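Local coordinates for clavulanic acid biosynthesis oligopeptide binding protein 2 (Streptomyces clavuligerus, PDB 2WOL), which belongs to the clavulanic acid biosynthetic pathway as a solute-binding protein for oligopeptides, and may take part in peptide transport, at residues W234-A237 against P243-P246; L46-T51 against L58-L63; G112-S117 against P196-T201; Y70-G75 against D552-G557. All coordinates share one frame; numbering follows the deposited sequence. Where two conformers were deposited one is given.

In the fold
Along the chain, contact 2 comes first, at the loop before helix 54-63 and that helix itself. Contact 4 then opens at 70-75 and closes near the C-terminus at 552-557, with contacts 3 and 1 following in turn between its two ends. Contacts 1 and 4 have centres about 13 Å apart and touch. Contact 3 lies farther out, its centre about 27 Å from that of contact 4. Strands 225-230 and 248-253, joined by the loop of contact 1, share a mixed sheet with the early strand 34-39. The late segment 552-557 packs against this region, Gln554 meeting Pro243 of contact 1 and Asp552 forming a salt bridge with Arg61 of contact 2.

Contact 1. Residues W234-A237 against P243-P246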
loop_
_atom_site.group_PDB
_atom_site.type_symbol
_atom_site.label_atom_id
_atom_site.label_comp_id
_atom_site.label_asym_id
_atom_site.label_seq_id
_atom_site.Cartn_x
_atom_site.Cartn_y
_atom_site.Cartn_z
ATOM N N TRP A 234 -2.189 27.927 6.316
ATOM C CA TRP A 234 -2.052 26.780 7.205
ATOM C C TRP A 234 -1.560 27.266 8.568
ATOM O O TRP A 234 -0.654 28.094 8.643
ATOM C CB TRP A 234 -1.104 25.742 6.599
ATOM C CG TRP A 234 -0.726 24.606 7.509
ATOM C CD1 TRP A 234 -1.447 23.468 7.759
ATOM C CD2 TRP A 234 0.486 24.485 8.266
ATOM N NE1 TRP A 234 -0.759 22.650 8.627
ATOM C CE2 TRP A 234 0.426 23.255 8.958
ATOM C CE3 TRP A 234 1.614 25.301 8.432
ATOM C CZ2 TRP A 234 1.454 22.820 9.800
ATOM C CZ3 TRP A 234 2.637 24.864 9.269
ATOM C CH2 TRP A 234 2.545 23.639 9.944
ATOM N N ASP A 235 -2.177 26.755 9.629
ATOM C CA ASP A 235 -1.914 27.222 10.986
ATOM C C ASP A 235 -1.216 26.145 11.804
ATOM O O ASP A 235 -1.829 25.170 12.242
ATOM C CB ASP A 235 -3.217 27.668 11.661
ATOM C CG ASP A 235 -2.992 28.353 13.013
ATOM O OD1 ASP A 235 -1.874 28.293 13.571
ATOM O OD2 ASP A 235 -3.961 28.955 13.524
ATOM N N ARG A 236 0.078 26.362 12.011
ATOM C CA ARG A 236 0.954 25.464 12.757
ATOM C C ARG A 236 0.381 25.048 14.118
ATOM O O ARG A 236 0.500 23.890 14.524
ATOM C CB ARG A 236 2.305 26.155 12.936
ATOM C CG ARG A 236 3.410 25.304 13.504
ATOM C CD ARG A 236 4.701 26.112 13.534
ATOM N NE ARG A 236 5.234 26.371 12.194
ATOM C CZ ARG A 236 5.934 25.487 11.492
ATOM N NH1 ARG A 236 6.176 24.286 12.001
ATOM N NH2 ARG A 236 6.389 25.796 10.285
ATOM N N ALA A 237 -0.257 25.994 14.807
ATOM C CA ALA A 237 -0.815 25.755 16.141
ATOM C C ALA A 237 -1.989 24.778 16.140
ATOM O O ALA A 237 -2.353 24.239 17.191
ATOM C CB ALA A 237 -1.220 27.075 16.787
ATOM N N PRO A 243 5.401 19.232 11.048
ATOM C CA PRO A 243 6.335 20.293 11.449
ATOM C C PRO A 243 6.638 21.342 10.377
ATOM O O PRO A 243 7.150 22.411 10.705
ATOM C CB PRO A 243 7.606 19.519 11.799
ATOM C CG PRO A 243 7.561 18.329 10.922
ATOM C CD PRO A 243 6.103 17.964 10.771
ATOM N N ALA A 244 6.356 21.033 9.108
ATOM C CA ALA A 244 6.550 21.968 7.990
ATOM C C ALA A 244 7.857 22.758 8.065
ATOM O O ALA A 244 7.860 23.992 8.102
ATOM C CB ALA A 244 5.357 22.904 7.866
ATOM N N LEU A 245 8.971 22.036 8.073
ATOM C CA LEU A 245 10.281 22.670 8.228
ATOM C C LEU A 245 10.807 23.394 6.979
ATOM O O LEU A 245 11.180 24.560 7.068
ATOM C CB LEU A 245 11.311 21.678 8.784
ATOM C CG LEU A 245 10.980 21.079 10.153
ATOM C CD1 LEU A 245 11.983 20.011 10.524
ATOM C CD2 LEU A 245 10.899 22.147 11.255
ATOM N N PRO A 246 10.838 22.723 5.809
ATOM C CA PRO A 246 11.407 23.442 4.662
ATOM C C PRO A 246 10.524 24.591 4.183
ATOM O O PRO A 246 9.302 24.543 4.335
ATOM C CB PRO A 246 11.517 22.363 3.575
ATOM C CG PRO A 246 10.610 21.280 3.987
ATOM C CD PRO A 246 10.400 21.357 5.460
#
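Arg236 reaches across to two successive backbone carbonyls, those of Pro243 and Ala244, and these bonds form the polar part of the contact. Arg236 NH2 donates to Ala244 O over 3.2 Å in a nearly straight bond (163°); the oxygen lies in the guanidinium plane, but the donor stands above the plane of the carbonyl. Arg236 NH1 points at Pro243 O, also near the guanidinium plane, although the 2.5 Å between these two atoms is so short that the exact length is doubtful. With CG anti to the backbone N (chi1 -171°) and a bend at chi3, the long arginine chain delivers both nitrogens to the far limb of the same loop. The carbonyl of Ala244 also accepts from Arg230, so two arginines serve one oxygen. Arg31 lies close to Arg236 NE, a proximity of like charges that the carbonyl oxygens may partly offset.

The apolar part is small. The far rim of the Trp234 indole meets the Ala244 methyl obliquely, CH2 of Trp234 lying 3.6 Å from CB of Ala244; the short alanine side chain probably lets the loop come up close to the ring. The same rim rests over one face of the Arg236 guanidinium, with Trp234 CZ3 3.9 Å above its plane. Trp234 NE1 is hydrogen-bonded to Asp239 OD2.

Next to these groups, Asp235 OD1 takes the N-H of Ala237 in an Asx turn. The whole is a long connection between strands 225-230 and 248-253, antiparallel neighbours in the five-stranded mixed sheet, drawn together by an arginine bonded to main-chain carbonyls.

Contact 2. Residues L46-T51 against L58-L63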
loop_
_atom_site.group_PDB
_atom_site.type_symbol
_atom_site.label_atom_id
_atom_site.label_comp_id
_atom_site.label_asym_id
_atom_site.label_seq_id
_atom_site.Cartn_x
_atom_site.Cartn_y
_atom_site.Cartn_z
ATOM N N LEU A 46 -2.544 14.921 -9.250
ATOM C CA LEU A 46 -2.517 15.898 -8.159
ATOM C C LEU A 46 -3.913 16.146 -7.563
ATOM O O LEU A 46 -4.078 16.964 -6.656
ATOM C CB LEU A 46 -1.862 17.213 -8.601
ATOM C CG LEU A 46 -0.364 17.147 -8.934
ATOM C CD1 LEU A 46 0.107 18.468 -9.512
ATOM C CD2 LEU A 46 0.480 16.764 -7.721
ATOM N N ASP A 47 -4.916 15.444 -8.083
ATOM C CA ASP A 47 -6.218 15.383 -7.434
ATOM C C ASP A 47 -6.072 14.378 -6.292
ATOM O O ASP A 47 -5.734 13.218 -6.529
ATOM C CB ASP A 47 -7.289 14.940 -8.444
ATOM C CG ASP A 47 -8.704 14.997 -7.882
ATOM O OD1 ASP A 47 -8.890 14.744 -6.677
ATOM O OD2 ASP A 47 -9.642 15.273 -8.670
ATOM N N PRO A 48 -6.311 14.814 -5.039
ATOM C CA PRO A 48 -6.090 13.896 -3.909
ATOM C C PRO A 48 -6.944 12.620 -3.968
ATOM O O PRO A 48 -6.595 11.610 -3.352
ATOM C CB PRO A 48 -6.473 14.744 -2.686
ATOM C CG PRO A 48 -7.330 15.836 -3.226
ATOM C CD PRO A 48 -6.794 16.132 -4.591
ATOM N N ALA A 49 -8.052 12.667 -4.706
ATOM C CA ALA A 49 -8.949 11.519 -4.815
ATOM C C ALA A 49 -8.565 10.528 -5.913
ATOM O O ALA A 49 -9.105 9.422 -5.958
ATOM C CB ALA A 49 -10.384 11.986 -5.014
ATOM N N ARG A 50 -7.648 10.923 -6.793
ATOM C CA ARG A 50 -7.385 10.155 -8.009
ATOM C C ARG A 50 -6.001 9.520 -8.060
ATOM O O ARG A 50 -5.568 9.040 -9.116
ATOM C CB ARG A 50 -7.612 11.028 -9.240
ATOM C CG ARG A 50 -9.030 11.577 -9.344
ATOM C CD ARG A 50 -9.211 12.387 -10.612
ATOM N NE ARG A 50 -9.142 11.549 -11.807
ATOM C CZ ARG A 50 -9.193 12.010 -13.054
ATOM N NH1 ARG A 50 -9.310 13.313 -13.286
ATOM N NH2 ARG A 50 -9.119 11.163 -14.073
ATOM N N THR A 51 -5.318 9.512 -6.920
ATOM C CA THR A 51 -4.005 8.887 -6.828
ATOM C C THR A 51 -4.039 7.518 -6.145
ATOM O O THR A 51 -4.725 7.322 -5.132
ATOM C CB THR A 51 -2.961 9.799 -6.145
ATOM O OG1 THR A 51 -1.721 9.089 -6.056
ATOM C CG2 THR A 51 -3.413 10.213 -4.732
ATOM N N LEU A 58 2.057 9.590 0.288
ATOM C CA LEU A 58 3.082 10.126 1.169
ATOM C C LEU A 58 3.273 11.631 0.945
ATOM O O LEU A 58 3.340 12.406 1.901
ATOM C CB LEU A 58 4.386 9.364 0.919
ATOM C CG LEU A 58 5.602 9.604 1.807
ATOM C CD1 LEU A 58 5.367 9.011 3.196
ATOM C CD2 LEU A 58 6.807 8.977 1.135
ATOM N N LEU A 59 3.346 12.036 -0.322
ATOM C CA LEU A 59 3.457 13.447 -0.687
ATOM C C LEU A 59 2.223 14.249 -0.262
ATOM O O LEU A 59 2.327 15.428 0.082
ATOM C CB LEU A 59 3.679 13.581 -2.194
ATOM C CG LEU A 59 3.879 14.977 -2.780
ATOM C CD1 LEU A 59 5.195 15.588 -2.319
ATOM C CD2 LEU A 59 3.819 14.891 -4.289
ATOM N N GLN A 60 1.057 13.608 -0.298
ATOM C CA GLN A 60 -0.185 14.261 0.109
ATOM C C GLN A 60 -0.193 14.702 1.574
ATOM O O GLN A 60 -0.962 15.584 1.955
ATOM C CB GLN A 60 -1.397 13.378 -0.211
ATOM C CG GLN A 60 -1.849 13.494 -1.668
ATOM C CD GLN A 60 -2.459 14.847 -2.004
ATOM O OE1 GLN A 60 -2.786 15.640 -1.117
ATOM N NE2 GLN A 60 -2.623 15.109 -3.293
ATOM N N ARG A 61 0.672 14.105 2.391
ATOM C CA ARG A 61 0.796 14.531 3.786
ATOM C C ARG A 61 1.313 15.976 3.893
ATOM O O ARG A 61 1.104 16.636 4.906
ATOM C CB ARG A 61 1.664 13.554 4.587
ATOM C CG ARG A 61 0.931 12.267 4.942
ATOM C CD ARG A 61 1.864 11.150 5.398
ATOM N NE ARG A 61 2.565 11.410 6.662
ATOM C CZ ARG A 61 2.017 11.330 7.875
ATOM N NH1 ARG A 61 0.725 11.052 8.033
ATOM N NH2 ARG A 61 2.768 11.552 8.946
ATOM N N LEU A 62 1.973 16.461 2.843
ATOM C CA LEU A 62 2.417 17.862 2.787
ATOM C C LEU A 62 1.346 18.807 2.252
ATOM O O LEU A 62 1.334 19.996 2.587
ATOM C CB LEU A 62 3.658 18.003 1.901
ATOM C CG LEU A 62 4.990 17.439 2.399
ATOM C CD1 LEU A 62 5.121 15.953 2.077
ATOM C CD2 LEU A 62 6.138 18.209 1.771
ATOM N N LEU A 63 0.467 18.273 1.404
ATOM C CA LEU A 63 -0.474 19.083 0.625
ATOM C C LEU A 63 -1.868 19.195 1.224
ATOM O O LEU A 63 -2.517 20.235 1.098
ATOM C CB LEU A 63 -0.581 18.527 -0.798
ATOM C CG LEU A 63 0.655 18.629 -1.692
ATOM C CD1 LEU A 63 0.450 17.788 -2.941
ATOM C CD2 LEU A 63 0.944 20.078 -2.050
HETATM O O HOH W 1 -3.584 17.798 -4.111
HETATM O O HOH W 2 -2.886 13.396 -5.650
#
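Gln60 NE2 is held by two waters that link it to the loop 46-51. Water 1 accepts from Gln60 NE2 at 3.0 Å and donates to Leu46 O at 2.7 Å. Water 2 accepts from Gln60 NE2 at 2.9 Å and gives a weak bond to Asp47 O. One amide nitrogen thus addresses two consecutive carbonyls without touching either directly. The amide oxygen is engaged elsewhere, OE1 bonding to Asn64 ND2, which helps to fix how the amide is turned. A bend at chi2 (-69°) brings the group round to the loop, where Gln60 NE2 lies 3.7 Å from Pro48 CA and 3.9 Å from Pro48 CB. Glutamine suits this buried place because its amide can donate to waters at one end and accept at the other.

The loop is self-braced. Proline occupies the second position of a type I turn from Asp47 to Arg50, where its fixed phi fits, and Asp47 OD1 accepts from Ala49 N in an Asx turn. Asp47 OD2 forms a salt bridge with Arg126 in helix 117-127. Helix 54-63 lies beyond, its Leu59 and Leu63 packing, like Leu46 from the loop, on strand 225-230.

Contact 3. Residues G112-S117 against P196-T201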
loop_
_atom_site.group_PDB
_atom_site.type_symbol
_atom_site.label_atom_id
_atom_site.label_comp_id
_atom_site.label_asym_id
_atom_site.label_seq_id
_atom_site.Cartn_x
_atom_site.Cartn_y
_atom_site.Cartn_z
ATOM N N GLY A 112 -7.467 31.096 1.536
ATOM C CA GLY A 112 -7.986 31.849 2.677
ATOM C C GLY A 112 -9.415 31.513 3.066
ATOM O O GLY A 112 -9.914 32.004 4.081
ATOM N N THR A 113 -10.071 30.667 2.273
ATOM C CA THR A 113 -11.471 30.297 2.514
ATOM C C THR A 113 -11.583 29.198 3.586
ATOM O O THR A 113 -10.632 28.442 3.795
ATOM C CB THR A 113 -12.177 29.860 1.209
ATOM O OG1 THR A 113 -11.564 28.669 0.700
ATOM C CG2 THR A 113 -12.104 30.958 0.153
ATOM N N PRO A 114 -12.736 29.117 4.282
ATOM C CA PRO A 114 -12.889 28.201 5.414
ATOM C C PRO A 114 -13.041 26.727 5.042
ATOM O O PRO A 114 -13.689 26.397 4.041
ATOM C CB PRO A 114 -14.182 28.682 6.092
ATOM C CG PRO A 114 -14.537 29.975 5.432
ATOM C CD PRO A 114 -13.961 29.907 4.069
ATOM N N ILE A 115 -12.453 25.864 5.867
ATOM C CA ILE A 115 -12.671 24.422 5.796
ATOM C C ILE A 115 -13.866 24.062 6.674
ATOM O O ILE A 115 -13.881 24.369 7.873
ATOM C CB ILE A 115 -11.431 23.623 6.272
ATOM C CG1 ILE A 115 -10.189 24.029 5.472
ATOM C CG2 ILE A 115 -11.691 22.116 6.168
ATOM C CD1 ILE A 115 -8.888 23.409 5.963
ATOM N N THR A 116 -14.869 23.422 6.072
ATOM C CA THR A 116 -16.066 23.002 6.800
ATOM C C THR A 116 -16.350 21.520 6.578
ATOM O O THR A 116 -15.799 20.899 5.665
ATOM C CB THR A 116 -17.326 23.820 6.395
ATOM O OG1 THR A 116 -17.680 23.525 5.037
ATOM C CG2 THR A 116 -17.091 25.322 6.556
ATOM N N SER A 117 -17.221 20.963 7.415
ATOM C CA SER A 117 -17.630 19.562 7.305
ATOM C C SER A 117 -18.257 19.237 5.947
ATOM O O SER A 117 -18.119 18.117 5.449
ATOM C CB SER A 117 -18.586 19.194 8.436
ATOM O OG SER A 117 -19.766 19.981 8.377
ATOM N N PRO A 196 -13.535 21.731 -1.243
ATOM C CA PRO A 196 -14.713 22.596 -1.215
ATOM C C PRO A 196 -15.385 22.608 -2.584
ATOM O O PRO A 196 -14.716 22.814 -3.600
ATOM C CB PRO A 196 -14.134 23.970 -0.861
ATOM C CG PRO A 196 -12.744 23.941 -1.353
ATOM C CD PRO A 196 -12.278 22.500 -1.323
ATOM N N ARG A 197 -16.696 22.374 -2.603
ATOM C CA ARG A 197 -17.446 22.291 -3.860
ATOM C C ARG A 197 -17.222 23.525 -4.744
ATOM O O ARG A 197 -17.102 23.404 -5.970
ATOM C CB ARG A 197 -18.944 22.057 -3.624
ATOM C CG ARG A 197 -19.715 21.819 -4.922
ATOM C CD ARG A 197 -21.223 21.855 -4.731
ATOM N NE ARG A 197 -21.781 20.541 -4.413
ATOM C CZ ARG A 197 -22.030 19.582 -5.305
ATOM N NH1 ARG A 197 -21.760 19.765 -6.593
ATOM N NH2 ARG A 197 -22.545 18.431 -4.905
ATOM N N ARG A 198 -17.129 24.702 -4.119
ATOM C CA ARG A 198 -16.892 25.958 -4.844
ATOM C C ARG A 198 -15.654 25.957 -5.754
ATOM O O ARG A 198 -15.629 26.658 -6.768
ATOM C CB ARG A 198 -16.832 27.147 -3.878
ATOM C CG ARG A 198 -15.776 27.004 -2.790
ATOM C CD ARG A 198 -15.702 28.213 -1.871
ATOM N NE ARG A 198 -14.698 27.968 -0.839
ATOM C CZ ARG A 198 -14.937 27.375 0.329
ATOM N NH1 ARG A 198 -16.160 26.987 0.656
ATOM N NH2 ARG A 198 -13.944 27.174 1.184
ATOM N N SER A 199 -14.632 25.183 -5.383
ATOM C CA SER A 199 -13.376 25.132 -6.139
ATOM C C SER A 199 -13.207 23.828 -6.905
ATOM O O SER A 199 -12.171 23.604 -7.532
ATOM C CB SER A 199 -12.177 25.331 -5.207
ATOM O OG SER A 199 -12.212 26.602 -4.585
ATOM N N ASP A 200 -14.221 22.972 -6.852
ATOM C CA ASP A 200 -14.135 21.656 -7.483
ATOM C C ASP A 200 -14.410 21.717 -8.984
ATOM O O ASP A 200 -15.566 21.700 -9.423
ATOM C CB ASP A 200 -15.061 20.648 -6.788
ATOM C CG ASP A 200 -14.898 19.233 -7.328
ATOM O OD1 ASP A 200 -13.968 18.992 -8.130
ATOM O OD2 ASP A 200 -15.710 18.363 -6.955
ATOM N N THR A 201 -13.327 21.769 -9.756
ATOM C CA THR A 201 -13.382 21.797 -11.215
ATOM C C THR A 201 -13.439 20.386 -11.832
ATOM O O THR A 201 -13.166 20.208 -13.023
ATOM C CB THR A 201 -12.181 22.572 -11.803
ATOM O OG1 THR A 201 -10.973 22.121 -11.178
ATOM C CG2 THR A 201 -12.327 24.062 -11.558
HETATM O O HOH W 3 -12.354 27.976 -2.335
HETATM O O HOH W 4 -16.118 25.401 3.042
#
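Thr113 and Arg198 send their side chains toward each other from opposite directions, joining the loop ahead of helix 117-127 to the 3-10 turn 197-199. This is a surface contact in which one arginine bridges two main-chain segments of a family 5 solute-binding protein. Arg198 runs extended from CG to NE, after CG has taken the place between the backbone N and the carbonyl carbon (chi1 57°). The acceptors lie at the edge of its guanidinium, close to the plane, and Arg198 NH2 serves two of them: Thr113 OG1 at 2.9 Å and Pro114 O at 3.0 Å. Relative to the Pro114 carbonyl, this NH2 is tilted 28° from the plane. The hydroxyl of Thr113 is also bonded to Asp111 OD1, and this acid may favour the arginine's positive charge nearby. Threonine suits the site because OG1 can accept from Arg198 while also bonding to Asp111.

The Pro114 ring crosses Arg198 at about a right angle, while its carbonyl does the bonding. Two waters extend the grip. Water 3 accepts from Arg198 NE at 2.8 Å, donates to Thr113 OG1, and bonds to Ser199 OG as well. Water 4 accepts from Arg198 NH1, donates to Pro114 O, and is hydrogen-bonded to Thr116 OG1. Over one face of the guanidinium, above its centre, sits Pro196 CB, 3.7 Å from the plane.

Contact 4. Residues Y70-G75 against D552-G557; sequences YPTDPG and DIQAMG
Thr72 and Ala555 bring the two backbones nearest, their CA atoms 7.0 Å apart, with Thr72 at the centre of an inverse gamma turn and Ala555 at the end of the 3-10 turn 553-555. The two branches of Thr72 divide the work. OG1 stands beside the backbone N (chi1 -55°), which puts CG2 anti to that N. Thr72 CG2 packs on Ala555 CB at 3.8 Å, a methyl-to-methyl contact that the small alanine allows. Thr72 OG1 faces Gln554 NE2 at 2.9 Å, but the bond is weak, bent to 124°; its firmer partner is Ile241 O.

These turns join distant loops, consistent with this family, in which segments from both ends of the chain build one domain. Gln554 is bent at chi2, so that NE2 swings back to its own turn and donates to Asp552 OD2 at 3.0 Å. That bond is straighter (164°), with the carboxylate met from above its plane and the oxygen near the amide plane. Asp552 OD1 forms a salt bridge with Arg61 of helix 54-63, so the acid holds amide and arginine with separate oxygens. In the other loop, Asp73 OD1 closes an Asx turn on Gly75 N at 2.9 Å.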
loop_
_atom_site.group_PDB
_atom_site.type_symbol
_atom_site.label_atom_id
_atom_site.label_comp_id
_atom_site.label_asym_id
_atom_site.label_seq_id
_atom_site.Cartn_x
_atom_site.Cartn_y
_atom_site.Cartn_z
ATOM N N TYR A 70 -1.942 9.380 9.902
ATOM C CA TYR A 70 -0.921 8.589 10.581
ATOM C C TYR A 70 0.035 9.537 11.301
ATOM O O TYR A 70 0.501 10.515 10.717
ATOM C CB TYR A 70 -0.229 7.618 9.613
ATOM C CG TYR A 70 -1.247 6.657 9.048
ATOM C CD1 TYR A 70 -1.827 6.882 7.801
ATOM C CD2 TYR A 70 -1.688 5.563 9.796
ATOM C CE1 TYR A 70 -2.796 6.026 7.295
ATOM C CE2 TYR A 70 -2.665 4.699 9.302
ATOM C CZ TYR A 70 -3.216 4.944 8.049
ATOM O OH TYR A 70 -4.188 4.109 7.544
ATOM N N PRO A 71 0.284 9.277 12.592
ATOM C CA PRO A 71 1.085 10.218 13.367
ATOM C C PRO A 71 2.543 10.229 12.925
ATOM O O PRO A 71 3.002 9.306 12.234
ATOM C CB PRO A 71 0.942 9.706 14.805
ATOM C CG PRO A 71 0.614 8.276 14.677
ATOM C CD PRO A 71 -0.166 8.126 13.395
ATOM N N THR A 72 3.248 11.288 13.303
ATOM C CA THR A 72 4.663 11.427 12.984
ATOM C C THR A 72 5.462 10.647 14.030
ATOM O O THR A 72 5.900 11.190 15.044
ATOM C CB THR A 72 5.060 12.916 12.901
ATOM O OG1 THR A 72 4.199 13.568 11.958
ATOM C CG2 THR A 72 6.509 13.091 12.453
ATOM N N ASP A 73 5.618 9.351 13.771
ATOM C CA ASP A 73 6.129 8.409 14.760
ATOM C C ASP A 73 6.738 7.205 14.047
ATOM O O ASP A 73 6.051 6.535 13.277
ATOM C CB ASP A 73 4.975 7.959 15.668
ATOM C CG ASP A 73 5.440 7.257 16.946
ATOM O OD1 ASP A 73 6.563 6.706 16.997
ATOM O OD2 ASP A 73 4.649 7.250 17.914
ATOM N N PRO A 74 8.037 6.934 14.293
ATOM C CA PRO A 74 8.691 5.751 13.729
ATOM C C PRO A 74 8.262 4.428 14.365
ATOM O O PRO A 74 8.508 3.365 13.789
ATOM C CB PRO A 74 10.175 6.005 14.013
ATOM C CG PRO A 74 10.191 6.889 15.190
ATOM C CD PRO A 74 8.978 7.759 15.076
ATOM N N GLY A 75 7.637 4.498 15.539
ATOM C CA GLY A 75 7.222 3.301 16.271
ATOM C C GLY A 75 5.859 2.756 15.872
ATOM O O GLY A 75 5.206 3.305 14.983
ATOM N N ASP A 552 9.028 9.311 5.957
ATOM C CA ASP A 552 7.969 10.309 6.073
ATOM C C ASP A 552 8.502 11.668 5.632
ATOM O O ASP A 552 9.014 12.450 6.434
ATOM C CB ASP A 552 7.413 10.372 7.493
ATOM C CG ASP A 552 6.095 11.124 7.572
ATOM O OD1 ASP A 552 5.450 11.326 6.518
ATOM O OD2 ASP A 552 5.696 11.499 8.696
ATOM N N ILE A 553 8.386 11.925 4.334
ATOM C CA ILE A 553 8.878 13.146 3.710
ATOM C C ILE A 553 8.461 14.409 4.462
ATOM O O ILE A 553 9.273 15.304 4.662
ATOM C CB ILE A 553 8.392 13.241 2.241
ATOM C CG1 ILE A 553 8.811 11.996 1.442
ATOM C CG2 ILE A 553 8.853 14.546 1.582
ATOM C CD1 ILE A 553 10.310 11.756 1.327
ATOM N N GLN A 554 7.196 14.471 4.878
ATOM C CA GLN A 554 6.653 15.680 5.498
ATOM C C GLN A 554 7.370 16.076 6.794
ATOM O O GLN A 554 7.343 17.238 7.184
ATOM C CB GLN A 554 5.139 15.553 5.717
ATOM C CG GLN A 554 4.711 14.579 6.807
ATOM C CD GLN A 554 4.733 15.199 8.189
ATOM O OE1 GLN A 554 4.615 16.418 8.335
ATOM N NE2 GLN A 554 4.873 14.364 9.216
ATOM N N ALA A 555 7.996 15.103 7.449
ATOM C CA ALA A 555 8.682 15.346 8.719
ATOM C C ALA A 555 10.082 15.937 8.543
ATOM O O ALA A 555 10.669 16.450 9.498
ATOM C CB ALA A 555 8.760 14.062 9.520
ATOM N N MET A 556 10.608 15.868 7.324
ATOM C CA MET A 556 12.005 16.199 7.060
ATOM C C MET A 556 12.279 17.691 7.056
ATOM O O MET A 556 11.422 18.492 6.694
ATOM C CB MET A 556 12.441 15.617 5.722
ATOM C CG MET A 556 12.499 14.116 5.695
ATOM S SD MET A 556 12.780 13.531 4.025
ATOM C CE MET A 556 12.912 11.774 4.342
ATOM N N GLY A 557 13.496 18.046 7.452
ATOM C CA GLY A 557 14.007 19.400 7.275
ATOM C C GLY A 557 15.413 19.362 6.708
ATOM O O GLY A 557 15.900 18.309 6.290
#